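Local coordinates for protein chitooligosaccharide oxidase (PDB 6Y0R) that oxidises the C1 hydroxyl of chitooligosaccharides to lactones, using a bicovalently bound FAD and reducing molecular oxygen to hydrogen peroxide, at residues A185-P190 against V195-T200; A34-D39 against V73-E78. One frame throughout, in Å; residues are numbered along the deposited sequence.

Contact 1: A185-P190 against V195-T200; sequences ATVVLP and VHCSKT
Val195 and Leu189 meet at the turn end of an antiparallel beta hairpin whose strands, 182-188 and 194-197, run at 144° to each other within these segments. From CB, Val195 sends CG1 anti to its carbonyl carbon (chi1 -52°), where CG1 rests 3.7 Å from Leu189 CD1. The other branch, CG2, sits between backbone N and carbonyl carbon; it lies 4.0 Å from Leu189 CG and also skirts Val187 O. The two side chains cross at about a right angle, and Leu189, already beyond the strand, carries the packing past the Val187-Val195 pair. Behind them the backbones are joined by four hydrogen bonds in two reciprocal pairs, Ala185 with Cys197 and Val187 with Val195. Between these rungs lies the non-hydrogen-bonded pair Thr186 and His196, where Thr186 CA comes 3.3 Å from Val195 O in a CA-H...O contact. On that face the His196 ring presents its edge to Thr186, with ND1 3.8 Å from OG1. The other face carries Ala185, Val187, Val195 and Cys197, and Cys197 SG lies 4.0 Å from Ala185 CB. Further along the chain, Ser198 OG accepts from Thr200 N, an ST turn. Leu205 of helix 203-212 covers the face of Val187, Val195 and Cys197, while strand 218-228 bonds along the other edge of 182-188, making the hairpin part of the antiparallel sheet in the FAD-binding domain.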
# COMPACT_ATOMS: atom_id res chain seq x y z
N ALA A 185 -12.88 -11.59 7.29
CA ALA A 185 -13.29 -10.18 7.17
C ALA A 185 -14.80 -10.08 7.31
O ALA A 185 -15.52 -11.04 6.96
CB ALA A 185 -12.84 -9.58 5.83
N THR A 186 -15.25 -8.94 7.78
CA THR A 186 -16.66 -8.57 7.80
C THR A 186 -16.85 -7.44 6.80
O THR A 186 -16.14 -6.41 6.88
CB THR A 186 -17.10 -8.28 9.23
OG1 THR A 186 -16.75 -9.43 10.00
CG2 THR A 186 -18.58 -7.99 9.31
N VAL A 187 -17.84 -7.59 5.91
CA VAL A 187 -18.06 -6.63 4.80
C VAL A 187 -19.52 -6.21 4.81
O VAL A 187 -20.39 -7.11 4.91
CB VAL A 187 -17.68 -7.26 3.45
CG1 VAL A 187 -17.81 -6.21 2.35
CG2 VAL A 187 -16.31 -7.89 3.47
N VAL A 188 -19.74 -4.91 4.70
CA VAL A 188 -21.07 -4.33 4.41
C VAL A 188 -21.20 -4.34 2.89
O VAL A 188 -20.54 -3.53 2.22
CB VAL A 188 -21.27 -2.93 5.01
CG1 VAL A 188 -22.61 -2.34 4.57
CG2 VAL A 188 -21.15 -2.97 6.55
N LEU A 189 -22.02 -5.26 2.38
CA LEU A 189 -22.23 -5.35 0.92
C LEU A 189 -22.97 -4.13 0.42
O LEU A 189 -23.55 -3.33 1.16
CB LEU A 189 -22.95 -6.64 0.54
CG LEU A 189 -22.23 -7.94 0.86
CD1 LEU A 189 -23.05 -9.11 0.38
CD2 LEU A 189 -20.83 -8.02 0.23
N PRO A 190 -22.96 -3.89 -0.90
CA PRO A 190 -23.66 -2.72 -1.43
C PRO A 190 -25.19 -2.63 -1.20
O PRO A 190 -25.72 -1.54 -1.37
CB PRO A 190 -23.32 -2.80 -2.93
CG PRO A 190 -22.00 -3.52 -2.94
CD PRO A 190 -22.15 -4.61 -1.88
N VAL A 195 -21.90 -9.32 5.92
CA VAL A 195 -21.52 -10.73 5.73
C VAL A 195 -20.13 -10.98 6.32
O VAL A 195 -19.28 -10.04 6.38
CB VAL A 195 -21.63 -11.16 4.25
CG1 VAL A 195 -23.01 -10.79 3.72
CG2 VAL A 195 -20.58 -10.53 3.37
N HIS A 196 -19.90 -12.20 6.72
CA HIS A 196 -18.57 -12.70 7.10
C HIS A 196 -18.00 -13.48 5.92
O HIS A 196 -18.78 -14.18 5.22
CB HIS A 196 -18.66 -13.48 8.42
CG HIS A 196 -17.34 -13.98 8.86
ND1 HIS A 196 -16.41 -13.16 9.49
CD2 HIS A 196 -16.75 -15.18 8.71
CE1 HIS A 196 -15.32 -13.86 9.74
NE2 HIS A 196 -15.50 -15.10 9.28
N CYS A 197 -16.69 -13.37 5.66
CA CYS A 197 -15.99 -14.19 4.67
C CYS A 197 -14.63 -14.64 5.21
O CYS A 197 -14.09 -14.02 6.16
CB CYS A 197 -15.94 -13.47 3.32
SG CYS A 197 -14.89 -11.99 3.31
N SER A 198 -14.14 -15.71 4.62
CA SER A 198 -12.94 -16.46 5.03
C SER A 198 -12.59 -17.42 3.90
O SER A 198 -13.31 -17.44 2.90
CB SER A 198 -13.19 -17.18 6.33
OG SER A 198 -14.05 -18.28 6.08
N LYS A 199 -11.53 -18.19 4.06
CA LYS A 199 -11.18 -19.27 3.11
C LYS A 199 -12.37 -20.24 3.02
O LYS A 199 -12.45 -20.91 1.98
CB LYS A 199 -9.88 -19.96 3.50
CG LYS A 199 -8.62 -19.22 3.06
CD LYS A 199 -7.40 -19.61 3.87
CE LYS A 199 -7.08 -18.61 4.97
NZ LYS A 199 -6.84 -19.26 6.29
N THR A 200 -13.26 -20.30 4.02
CA THR A 200 -14.29 -21.39 4.10
C THR A 200 -15.71 -20.85 4.03
O THR A 200 -16.65 -21.66 4.04
CB THR A 200 -14.09 -22.25 5.35
OG1 THR A 200 -14.41 -21.43 6.47
CG2 THR A 200 -12.70 -22.85 5.43

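Contact 2: A34-D39 against V73-E78; sequences AKVPTD and VSAAVE
Val36 places CG1 anti to its backbone N (chi1 178°) and CG2 anti to its carbonyl carbon, and this spreads the two methyls over neighbouring residues of helix 70-83. The link carrying Val36 leaves helix 26-33 through a Schellman motif: Lys35 adopts positive phi (62°), two bonds run back into the last turn, and the chain then heads for the weakly bonded strand 38-39. The contact packs the exit of helix 26-33 against helix 70-83, which falls in the FAD-binding PCMH-type region. It is wholly apolar, small and made of short side chains, with 134 Å² buried in all. Val36 and Ala34, on either side of the Lys35 turn, both direct their CB toward the helix and share one target: Ala75 CB lies 3.5 Å from Val36 CG2 and 4.0 Å from Ala34 CB. The small alanine methyl probably allows the valine branch its approach to the backbone, with Val36 CG2 3.9 Å from Ala76 N. That approach is packing; the helix keeps its own backbone bonds, among them Val77 N to Val73 O. Leu31 of helix 26-33 and Ala65 of strand 63-65 each touch both Val36 and Ala76, so the valine is buried where two helices and a strand converge. Beyond it, backbone hydrogen bonds link Pro37 with Val66 and Asp39 with Ile64, and strand 38-39 is outermost in the four-stranded mixed sheet. The second branch of the valine completes the contact, Val36 CG1 standing 4.1 Å from Ala76 CB.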
# COMPACT_ATOMS: atom_id res chain seq x y z
N ALA A 34 -31.65 8.37 8.85
CA ALA A 34 -31.19 7.03 9.28
C ALA A 34 -30.30 7.12 10.52
O ALA A 34 -29.81 6.05 10.95
CB ALA A 34 -30.47 6.35 8.14
N LYS A 35 -30.11 8.33 11.06
CA LYS A 35 -29.31 8.62 12.28
C LYS A 35 -27.86 8.20 12.00
O LYS A 35 -27.20 7.61 12.89
CB LYS A 35 -29.86 7.89 13.51
CG LYS A 35 -31.33 8.15 13.80
CD LYS A 35 -31.86 7.42 15.03
CE LYS A 35 -33.16 8.02 15.55
NZ LYS A 35 -33.58 7.43 16.84
N VAL A 36 -27.42 8.46 10.77
CA VAL A 36 -25.98 8.29 10.42
C VAL A 36 -25.29 9.63 10.66
O VAL A 36 -25.65 10.65 10.06
CB VAL A 36 -25.81 7.78 8.97
CG1 VAL A 36 -24.33 7.68 8.64
CG2 VAL A 36 -26.48 6.44 8.76
N PRO A 37 -24.25 9.70 11.52
CA PRO A 37 -23.53 10.96 11.68
C PRO A 37 -22.95 11.40 10.33
O PRO A 37 -22.46 10.54 9.59
CB PRO A 37 -22.40 10.66 12.69
CG PRO A 37 -22.76 9.33 13.29
CD PRO A 37 -23.67 8.61 12.32
N THR A 38 -23.03 12.67 10.02
CA THR A 38 -22.46 13.24 8.78
C THR A 38 -21.78 14.58 9.07
O THR A 38 -22.07 15.17 10.15
CB THR A 38 -23.53 13.37 7.68
OG1 THR A 38 -24.39 14.46 8.03
CG2 THR A 38 -24.34 12.11 7.48
N ASP A 39 -20.95 15.03 8.14
CA ASP A 39 -20.26 16.33 8.20
C ASP A 39 -21.04 17.31 7.32
O ASP A 39 -21.40 16.94 6.22
CB ASP A 39 -18.82 16.26 7.71
CG ASP A 39 -17.87 15.41 8.55
OD1 ASP A 39 -18.11 15.27 9.73
OD2 ASP A 39 -16.92 14.92 8.00
N VAL A 73 -22.68 2.10 9.28
CA VAL A 73 -22.09 1.80 7.93
C VAL A 73 -23.19 1.18 7.05
O VAL A 73 -23.36 1.66 5.89
CB VAL A 73 -20.84 0.90 8.02
CG1 VAL A 73 -20.27 0.60 6.63
CG2 VAL A 73 -19.75 1.51 8.88
N SER A 74 -23.93 0.18 7.56
CA SER A 74 -25.04 -0.47 6.81
C SER A 74 -26.02 0.61 6.36
O SER A 74 -26.37 0.61 5.18
CB SER A 74 -25.76 -1.53 7.59
OG SER A 74 -24.98 -2.69 7.66
N ALA A 75 -26.50 1.46 7.28
CA ALA A 75 -27.49 2.51 6.94
C ALA A 75 -26.92 3.46 5.88
O ALA A 75 -27.63 3.86 4.94
CB ALA A 75 -27.91 3.27 8.18
N ALA A 76 -25.64 3.81 6.00
CA ALA A 76 -25.02 4.75 5.05
C ALA A 76 -24.99 4.11 3.66
O ALA A 76 -25.33 4.81 2.69
CB ALA A 76 -23.65 5.18 5.51
N VAL A 77 -24.57 2.86 3.57
CA VAL A 77 -24.52 2.14 2.28
C VAL A 77 -25.95 2.07 1.72
O VAL A 77 -26.14 2.38 0.55
CB VAL A 77 -23.87 0.76 2.41
CG1 VAL A 77 -24.02 -0.07 1.15
CG2 VAL A 77 -22.40 0.90 2.79
N GLU A 78 -26.93 1.75 2.56
CA GLU A 78 -28.34 1.61 2.07
C GLU A 78 -28.78 2.93 1.45
O GLU A 78 -29.43 2.92 0.37
CB GLU A 78 -29.29 1.15 3.18
CG GLU A 78 -29.19 -0.33 3.44
CD GLU A 78 -29.63 -0.82 4.81
OE1 GLU A 78 -30.12 -0.01 5.64
OE2 GLU A 78 -29.42 -2.01 5.06

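How the contacts relate
Helix 70-83 ties the two contacts together: in contact 2 it meets the chain leaving helix 26-33, and through Val73 and Val77 it packs on Val188, whose side chain leaves contact 1 for this helix. Val188 CG1 lies 3.7 Å from Val77 CG2. Ser74 OG adds a polar tie to Gly192 O in the hairpin turn. Both contacts are partly buried, with centres about 19 Å apart. Contact 1, the larger, is secured by backbone hydrogen bonding, with the Val187 side chain about 7 Å from FAD. Contact 2 lies further from the chain centre and relies on methyl packing, with the Ala76 side chain about 12 Å from the cofactor.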